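Local coordinates for glycosyl hydrolases family 2, sugar binding domain protein (Bacteroides uniformis str. 3978 T3 ii, PDB 6D1P), which probably hydrolyses O-glycosidic bonds as a glycoside hydrolase family 2 member, a beta-glucuronidase of a human gut bacterium, at residues L69-N74 against G90-M95; G520-V525 against W548-I553; W630-G635 against R744-C749. All blocks are in the same frame, centred on the assembly; numbering follows the deposited sequence.

Interaction 1: L69-N74 against G90-M95; sequences LPHCFN and GWYRTM
His71 and Tyr92 are brought together by two different first torsions. In His71, CG lies anti to the backbone N (chi1 171°), which swings the imidazole toward the strand; in Tyr92, CG lies anti to the carbonyl carbon (chi1 -59°), which sends the phenol out to meet it. The outcome is a short hydrogen bond, with His71 ND1 2.6 Å from Tyr92 OH. It is nearly straight at 169°. The hydroxyl reaches the imidazole at its edge, close to the ring plane, while the two rings are strongly tilted against each other.

Apolar groups flank the phenol. Leu69 CD2 packs 4.0 Å from Tyr92 CE2, and, at another corner of the phenol, Phe73 CE1 lies 4.1 Å from Tyr92 CE1. The Phe73 tip continues past the tyrosine to the strand backbone, with CZ 3.8 Å from Gly90 N. A CB modelled on Gly90 would come within 3.0 Å of Phe73 CZ, so the ring appears to use space that a side chain there would need.

The contact lays the loop that follows strand 65-67 against strand 89-96, a member of the six-stranded antiparallel sheet of the sugar-binding domain. Phe37 meets both the histidine and tyrosine rings. Asn74, at the end of the loop segment, bonds to Asp77, a potassium ligand.

Tyr92 OH also bonds to Leu190 N. Two partners therefore grip this buried hydroxyl, which implies that its polarity is satisfied within the otherwise apolar packing and that the bond to ND1 probably limits the imidazole's rotation.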
# COMPACT_ATOMS: atom_id res chain seq x y z
N LEU A 69 -12.40 -9.78 -13.45
CA LEU A 69 -11.34 -9.57 -14.44
C LEU A 69 -11.90 -8.97 -15.73
O LEU A 69 -13.07 -9.19 -16.07
CB LEU A 69 -10.64 -10.89 -14.78
CG LEU A 69 -9.97 -11.58 -13.58
CD1 LEU A 69 -8.92 -12.58 -14.00
CD2 LEU A 69 -9.39 -10.57 -12.61
N PRO A 70 -11.09 -8.20 -16.47
CA PRO A 70 -9.70 -7.85 -16.15
C PRO A 70 -9.57 -6.88 -14.98
O PRO A 70 -10.49 -6.12 -14.68
CB PRO A 70 -9.18 -7.21 -17.43
CG PRO A 70 -10.38 -6.67 -18.09
CD PRO A 70 -11.50 -7.63 -17.76
N HIS A 71 -8.41 -6.90 -14.33
CA HIS A 71 -8.20 -6.19 -13.09
C HIS A 71 -6.78 -5.65 -13.04
O HIS A 71 -5.83 -6.27 -13.54
CB HIS A 71 -8.46 -7.10 -11.90
CG HIS A 71 -8.07 -6.50 -10.60
ND1 HIS A 71 -6.84 -6.73 -10.02
CD2 HIS A 71 -8.73 -5.66 -9.77
CE1 HIS A 71 -6.77 -6.06 -8.88
NE2 HIS A 71 -7.90 -5.40 -8.71
N CYS A 72 -6.63 -4.49 -12.40
CA CYS A 72 -5.33 -3.82 -12.38
C CYS A 72 -5.02 -3.31 -10.98
O CYS A 72 -5.88 -2.69 -10.35
CB CYS A 72 -5.32 -2.68 -13.40
SG CYS A 72 -3.82 -1.71 -13.40
N PHE A 73 -3.78 -3.55 -10.52
CA PHE A 73 -3.34 -3.06 -9.21
C PHE A 73 -3.56 -1.56 -9.07
O PHE A 73 -3.70 -1.05 -7.95
CB PHE A 73 -1.84 -3.32 -8.98
CG PHE A 73 -1.45 -4.77 -8.88
CD1 PHE A 73 -2.36 -5.80 -9.07
CD2 PHE A 73 -0.13 -5.11 -8.61
CE1 PHE A 73 -1.98 -7.12 -8.98
CE2 PHE A 73 0.28 -6.42 -8.52
CZ PHE A 73 -0.65 -7.44 -8.71
N ASN A 74 -3.54 -0.82 -10.17
CA ASN A 74 -3.37 0.63 -10.10
C ASN A 74 -4.57 1.36 -10.69
O ASN A 74 -4.45 2.51 -11.13
CB ASN A 74 -2.07 1.03 -10.79
CG ASN A 74 -0.90 0.13 -10.41
OD1 ASN A 74 -0.49 -0.72 -11.19
ND2 ASN A 74 -0.36 0.32 -9.19
N GLY A 90 0.98 -9.24 -5.73
CA GLY A 90 -0.41 -9.43 -5.38
C GLY A 90 -0.85 -10.78 -5.90
O GLY A 90 -0.18 -11.36 -6.76
N TRP A 91 -1.97 -11.27 -5.38
CA TRP A 91 -2.40 -12.64 -5.65
C TRP A 91 -3.85 -12.69 -6.11
O TRP A 91 -4.70 -11.97 -5.58
CB TRP A 91 -2.27 -13.52 -4.40
CG TRP A 91 -0.89 -14.05 -4.08
CD1 TRP A 91 0.06 -13.47 -3.28
CD2 TRP A 91 -0.33 -15.30 -4.50
NE1 TRP A 91 1.17 -14.28 -3.19
CE2 TRP A 91 0.96 -15.40 -3.94
CE3 TRP A 91 -0.80 -16.34 -5.32
CZ2 TRP A 91 1.78 -16.50 -4.17
CZ3 TRP A 91 0.03 -17.43 -5.54
CH2 TRP A 91 1.30 -17.50 -4.96
N TYR A 92 -4.14 -13.59 -7.04
CA TYR A 92 -5.51 -13.92 -7.42
C TYR A 92 -5.80 -15.39 -7.15
O TYR A 92 -4.89 -16.22 -7.22
CB TYR A 92 -5.76 -13.64 -8.90
CG TYR A 92 -5.54 -12.23 -9.36
CD1 TYR A 92 -4.27 -11.77 -9.71
CD2 TYR A 92 -6.61 -11.37 -9.51
CE1 TYR A 92 -4.08 -10.48 -10.17
CE2 TYR A 92 -6.43 -10.09 -9.97
CZ TYR A 92 -5.16 -9.64 -10.29
OH TYR A 92 -5.00 -8.35 -10.74
N ARG A 93 -7.06 -15.72 -6.86
CA ARG A 93 -7.44 -17.11 -6.68
C ARG A 93 -8.90 -17.32 -7.02
O ARG A 93 -9.73 -16.41 -6.86
CB ARG A 93 -7.18 -17.60 -5.25
CG ARG A 93 -7.99 -16.89 -4.19
CD ARG A 93 -7.61 -17.38 -2.79
NE ARG A 93 -8.47 -16.80 -1.76
CZ ARG A 93 -8.22 -16.82 -0.45
NH1 ARG A 93 -7.11 -17.39 0.02
NH2 ARG A 93 -9.07 -16.25 0.37
N THR A 94 -9.21 -18.52 -7.51
CA THR A 94 -10.59 -18.88 -7.85
C THR A 94 -10.72 -20.39 -7.95
O THR A 94 -9.75 -21.14 -7.80
CB THR A 94 -11.04 -18.23 -9.16
OG1 THR A 94 -12.43 -18.47 -9.31
CG2 THR A 94 -10.34 -18.89 -10.36
N MET A 95 -11.94 -20.83 -8.26
CA MET A 95 -12.32 -22.23 -8.40
C MET A 95 -12.83 -22.45 -9.82
O MET A 95 -13.71 -21.72 -10.28
CB MET A 95 -13.43 -22.58 -7.39
CG MET A 95 -13.09 -23.71 -6.47
SD MET A 95 -11.78 -23.28 -5.34
CE MET A 95 -12.75 -22.59 -3.98

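Interaction 2: G520-V525 against W548-I553; sequences GRHMEV and WSESYI
The imidazole of His522 has Ser551 OG at its edge, near the ring plane; the His522 and Glu550 side chains run alongside each other, ring and carboxylate planes 29° apart. Trp630 stacks on this ring. The Arg521 guanidinium meets Trp548 CB at its edge, 3.9 Å from NH1, while its NH2 bonds to Ala777 O.

These groups surround the start of helix 550-564 in the TIM barrel domain. Ser549 is the N-cap, its OG accepting from Tyr552 N at 3.0 Å. Just beyond, Glu550 N donates to Arg521 O at 2.8 Å, so the loop carbonyl takes up an amide of the first helical turn. Glu550 is extended beyond CG, which carries OE2 to Gly520 N at 2.7 Å. That bond is almost straight (177°) and uses the anti side of the carboxylate, 16° out of its plane; OE1 is taken by Glu608 N. Ser551 OG accepts from Met523 N at 2.9 Å and also bonds to Tyr626 OH, which in turn holds His522 ND1.

The chemistry implies a polar helix start: loop and helix exchange hydrogen bonds in both directions, and the buried carboxylate is probably stabilised by the two amides that hold its oxygens.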
# COMPACT_ATOMS: atom_id res chain seq x y z
N GLY A 520 -10.39 22.25 -20.80
CA GLY A 520 -11.21 23.33 -20.28
C GLY A 520 -10.49 24.60 -19.92
O GLY A 520 -11.14 25.55 -19.46
N ARG A 521 -9.17 24.67 -20.09
CA ARG A 521 -8.44 25.92 -19.94
C ARG A 521 -8.26 26.58 -21.32
O ARG A 521 -7.90 25.89 -22.28
CB ARG A 521 -7.08 25.68 -19.27
CG ARG A 521 -6.18 26.89 -19.23
CD ARG A 521 -4.83 26.52 -18.65
NE ARG A 521 -4.92 26.34 -17.20
CZ ARG A 521 -3.99 25.72 -16.47
NH1 ARG A 521 -2.91 25.21 -17.06
NH2 ARG A 521 -4.15 25.59 -15.15
N HIS A 522 -8.53 27.89 -21.40
CA HIS A 522 -8.40 28.64 -22.66
C HIS A 522 -7.70 29.97 -22.38
O HIS A 522 -7.37 30.30 -21.24
CB HIS A 522 -9.76 28.85 -23.33
CG HIS A 522 -10.57 27.60 -23.42
ND1 HIS A 522 -10.46 26.72 -24.47
CD2 HIS A 522 -11.47 27.06 -22.56
CE1 HIS A 522 -11.27 25.70 -24.27
NE2 HIS A 522 -11.90 25.88 -23.12
N MET A 523 -7.50 30.74 -23.45
CA MET A 523 -6.77 32.00 -23.33
C MET A 523 -7.08 32.88 -24.54
O MET A 523 -6.99 32.42 -25.69
CB MET A 523 -5.27 31.73 -23.22
CG MET A 523 -4.39 32.97 -23.28
SD MET A 523 -4.84 34.22 -22.08
CE MET A 523 -4.82 33.30 -20.54
N GLU A 524 -7.46 34.14 -24.29
CA GLU A 524 -7.73 35.08 -25.37
C GLU A 524 -6.45 35.42 -26.11
O GLU A 524 -5.39 35.59 -25.50
CB GLU A 524 -8.36 36.37 -24.83
CG GLU A 524 -9.77 36.24 -24.27
CD GLU A 524 -10.84 36.05 -25.34
OE1 GLU A 524 -10.54 36.18 -26.55
OE2 GLU A 524 -11.99 35.75 -24.96
N VAL A 525 -6.55 35.52 -27.44
CA VAL A 525 -5.41 35.96 -28.25
C VAL A 525 -5.13 37.43 -27.98
O VAL A 525 -6.04 38.22 -27.71
CB VAL A 525 -5.67 35.71 -29.75
CG1 VAL A 525 -6.89 36.49 -30.23
CG2 VAL A 525 -4.44 36.08 -30.57
N TRP A 548 -0.33 25.92 -21.08
CA TRP A 548 -0.97 24.61 -21.22
C TRP A 548 -2.47 24.72 -21.55
O TRP A 548 -3.23 23.77 -21.32
CB TRP A 548 -0.73 23.74 -19.97
CG TRP A 548 0.74 23.26 -19.84
CD1 TRP A 548 1.87 23.96 -20.15
CD2 TRP A 548 1.18 21.96 -19.41
NE1 TRP A 548 2.99 23.19 -19.93
CE2 TRP A 548 2.60 21.96 -19.48
CE3 TRP A 548 0.52 20.81 -18.95
CZ2 TRP A 548 3.36 20.85 -19.11
CZ3 TRP A 548 1.28 19.71 -18.60
CH2 TRP A 548 2.69 19.74 -18.67
N SER A 549 -2.90 25.84 -22.11
CA SER A 549 -4.29 26.02 -22.53
C SER A 549 -4.61 25.20 -23.79
O SER A 549 -3.73 24.82 -24.56
CB SER A 549 -4.57 27.49 -22.81
OG SER A 549 -3.90 27.84 -24.02
N GLU A 550 -5.90 24.94 -23.97
CA GLU A 550 -6.34 24.38 -25.25
C GLU A 550 -6.13 25.38 -26.37
O GLU A 550 -5.89 24.97 -27.52
CB GLU A 550 -7.81 23.96 -25.17
CG GLU A 550 -8.04 22.79 -24.19
CD GLU A 550 -9.36 22.06 -24.42
OE1 GLU A 550 -9.58 21.48 -25.52
OE2 GLU A 550 -10.19 22.07 -23.47
N SER A 551 -6.21 26.68 -26.06
CA SER A 551 -6.06 27.71 -27.08
C SER A 551 -4.72 27.59 -27.78
O SER A 551 -4.63 27.71 -29.01
CB SER A 551 -6.21 29.08 -26.45
OG SER A 551 -7.49 29.20 -25.86
N TYR A 552 -3.66 27.35 -27.00
CA TYR A 552 -2.35 27.23 -27.60
C TYR A 552 -2.27 25.96 -28.44
O TYR A 552 -1.88 26.01 -29.62
CB TYR A 552 -1.25 27.25 -26.54
CG TYR A 552 0.08 26.99 -27.18
CD1 TYR A 552 0.70 27.97 -27.96
CD2 TYR A 552 0.68 25.75 -27.08
CE1 TYR A 552 1.93 27.72 -28.58
CE2 TYR A 552 1.90 25.49 -27.71
CZ TYR A 552 2.53 26.48 -28.45
OH TYR A 552 3.73 26.21 -29.06
N ILE A 553 -2.67 24.82 -27.87
CA ILE A 553 -2.39 23.58 -28.58
C ILE A 553 -3.22 23.47 -29.85
O ILE A 553 -2.81 22.80 -30.80
CB ILE A 553 -2.61 22.36 -27.66
CG1 ILE A 553 -1.68 21.22 -28.10
CG2 ILE A 553 -4.06 21.90 -27.68
CD1 ILE A 553 -0.20 21.51 -27.86

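Interaction 3: W630-G635 against R744-C749; sequences WPVRWG and RCLDAC
Leu746 projects from a type I beta turn, Cys745 to Ala748, onto strand 632-634, an outermost strand of a mixed five-stranded sheet. The turn is closed by Ala748 N bonding to Cys745 O at 3.2 Å, and it lies in the loop between strands 730-738 and 751-756, so the contact joins the sheet edge to the C-terminal beta region.

The leucine can be followed outward. Its CB sits over the six-membered ring of Trp634, 4.2 Å from the centroid and 18° off the normal, a CH-pi contact. With CG anti to the carbonyl carbon (chi1 -73°), CD1 is placed between Val632 and Trp634. This methyl lies 3.6 Å from Trp634 CE3 and is also 3.7 Å from Val632 CG1. Leu746 CD2 turns to the valine, 3.8 Å from Val632 CG1. The leucine and indole run antiparallel alongside one another, so the indole meets both the root and the tip of the chain.

Trp634 is itself packed edge-to-face with Trp713. An alanine here would remove the indole, and the consequence is likely to be a gap beside Leu746 CB and CD1, with Trp713 losing an edge-to-face partner.

No hydrogen bond crosses between the segments. Arg744, salt-bridged through NH2 to Glu736, adds a van der Waals contact: its NH1 lies 3.8 Å from Val632 CG2.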
# COMPACT_ATOMS: atom_id res chain seq x y z
N TRP A 630 -15.56 26.71 -23.29
CA TRP A 630 -15.03 28.03 -22.92
C TRP A 630 -16.21 28.91 -22.52
O TRP A 630 -16.83 29.56 -23.38
CB TRP A 630 -14.23 28.61 -24.08
CG TRP A 630 -13.44 29.85 -23.78
CD1 TRP A 630 -13.56 30.66 -22.68
CD2 TRP A 630 -12.41 30.43 -24.59
NE1 TRP A 630 -12.66 31.70 -22.76
CE2 TRP A 630 -11.94 31.58 -23.92
CE3 TRP A 630 -11.83 30.08 -25.83
CZ2 TRP A 630 -10.93 32.39 -24.44
CZ3 TRP A 630 -10.82 30.88 -26.33
CH2 TRP A 630 -10.39 32.02 -25.65
N PRO A 631 -16.57 28.95 -21.22
CA PRO A 631 -17.84 29.57 -20.82
C PRO A 631 -17.79 31.09 -20.74
O PRO A 631 -18.81 31.77 -20.93
CB PRO A 631 -18.12 28.96 -19.44
CG PRO A 631 -16.82 28.17 -19.05
CD PRO A 631 -15.78 28.50 -20.05
N VAL A 632 -16.62 31.65 -20.44
CA VAL A 632 -16.47 33.08 -20.22
C VAL A 632 -15.30 33.60 -21.04
O VAL A 632 -14.13 33.31 -20.73
CB VAL A 632 -16.28 33.42 -18.73
CG1 VAL A 632 -16.06 34.91 -18.57
CG2 VAL A 632 -17.49 32.98 -17.93
N ARG A 633 -15.60 34.38 -22.08
CA ARG A 633 -14.64 35.18 -22.83
C ARG A 633 -14.39 36.52 -22.14
O ARG A 633 -15.15 36.95 -21.26
CB ARG A 633 -15.14 35.43 -24.25
CG ARG A 633 -15.67 34.21 -24.97
CD ARG A 633 -14.56 33.46 -25.64
NE ARG A 633 -13.72 34.31 -26.51
CZ ARG A 633 -13.87 34.41 -27.82
NH1 ARG A 633 -14.85 33.73 -28.41
NH2 ARG A 633 -13.05 35.17 -28.56
N TRP A 634 -13.33 37.21 -22.54
CA TRP A 634 -13.06 38.52 -21.95
C TRP A 634 -12.26 39.39 -22.90
O TRP A 634 -11.66 38.93 -23.88
CB TRP A 634 -12.32 38.39 -20.63
CG TRP A 634 -10.94 37.84 -20.75
CD1 TRP A 634 -9.78 38.55 -20.88
CD2 TRP A 634 -10.57 36.45 -20.76
NE1 TRP A 634 -8.70 37.69 -20.96
CE2 TRP A 634 -9.16 36.40 -20.88
CE3 TRP A 634 -11.30 35.26 -20.65
CZ2 TRP A 634 -8.46 35.19 -20.92
CZ3 TRP A 634 -10.60 34.05 -20.68
CH2 TRP A 634 -9.19 34.03 -20.82
N GLY A 635 -12.23 40.68 -22.56
CA GLY A 635 -11.67 41.73 -23.38
C GLY A 635 -12.33 43.05 -23.05
O GLY A 635 -13.19 43.15 -22.17
N ARG A 744 -14.48 37.02 -11.35
CA ARG A 744 -13.78 35.76 -11.63
C ARG A 744 -12.37 36.04 -12.14
O ARG A 744 -12.15 36.92 -12.98
CB ARG A 744 -14.57 34.93 -12.67
CG ARG A 744 -13.95 33.53 -12.91
CD ARG A 744 -14.76 32.64 -13.88
NE ARG A 744 -16.03 32.21 -13.32
CZ ARG A 744 -16.86 31.33 -13.87
NH1 ARG A 744 -16.57 30.75 -15.03
NH2 ARG A 744 -17.99 31.01 -13.23
N CYS A 745 -11.40 35.30 -11.60
CA CYS A 745 -10.01 35.42 -12.04
C CYS A 745 -9.82 34.48 -13.22
O CYS A 745 -9.56 33.29 -13.04
CB CYS A 745 -9.06 35.09 -10.91
SG CYS A 745 -9.44 35.94 -9.39
N LEU A 746 -9.90 35.02 -14.43
CA LEU A 746 -10.04 34.18 -15.61
C LEU A 746 -8.71 33.60 -16.10
O LEU A 746 -8.71 32.80 -17.04
CB LEU A 746 -10.72 34.98 -16.73
CG LEU A 746 -12.22 35.21 -16.52
CD1 LEU A 746 -12.78 36.23 -17.52
CD2 LEU A 746 -12.97 33.89 -16.64
N ASP A 747 -7.60 33.97 -15.48
CA ASP A 747 -6.32 33.35 -15.80
C ASP A 747 -5.70 32.68 -14.58
O ASP A 747 -4.49 32.45 -14.54
CB ASP A 747 -5.36 34.38 -16.41
CG ASP A 747 -5.02 35.49 -15.44
OD1 ASP A 747 -4.09 36.27 -15.71
OD2 ASP A 747 -5.68 35.56 -14.38
N ALA A 748 -6.53 32.37 -13.57
CA ALA A 748 -6.03 31.71 -12.36
C ALA A 748 -5.77 30.23 -12.63
O ALA A 748 -6.59 29.55 -13.24
CB ALA A 748 -7.04 31.87 -11.22
N CYS A 749 -4.61 29.74 -12.17
CA CYS A 749 -4.20 28.35 -12.34
C CYS A 749 -3.93 27.60 -11.03
O CYS A 749 -3.46 26.45 -11.09
CB CYS A 749 -2.94 28.27 -13.22
SG CYS A 749 -3.10 29.04 -14.85

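Interactions 2 and 3 form one continuous region, their centres about 11 Å apart. Glu524 OE2 links them twice, by a salt bridge to Arg633 NE at 2.7 Å and a probable hydrogen bond to Trp634 N at 3.1 Å. Packing joins them too, His522 CB lying 3.3 Å from Trp630 CD2. The barrel-domain loop 520-525 thus touches helix 550-564 and strand 632-634 alike. Interaction 1 stands apart in the sugar-binding domain, its centre about 41 Å from that of interaction 2 and 45 Å from that of interaction 3. In interaction 1 the Phe73 side chain is about 12 Å from a bound potassium ion.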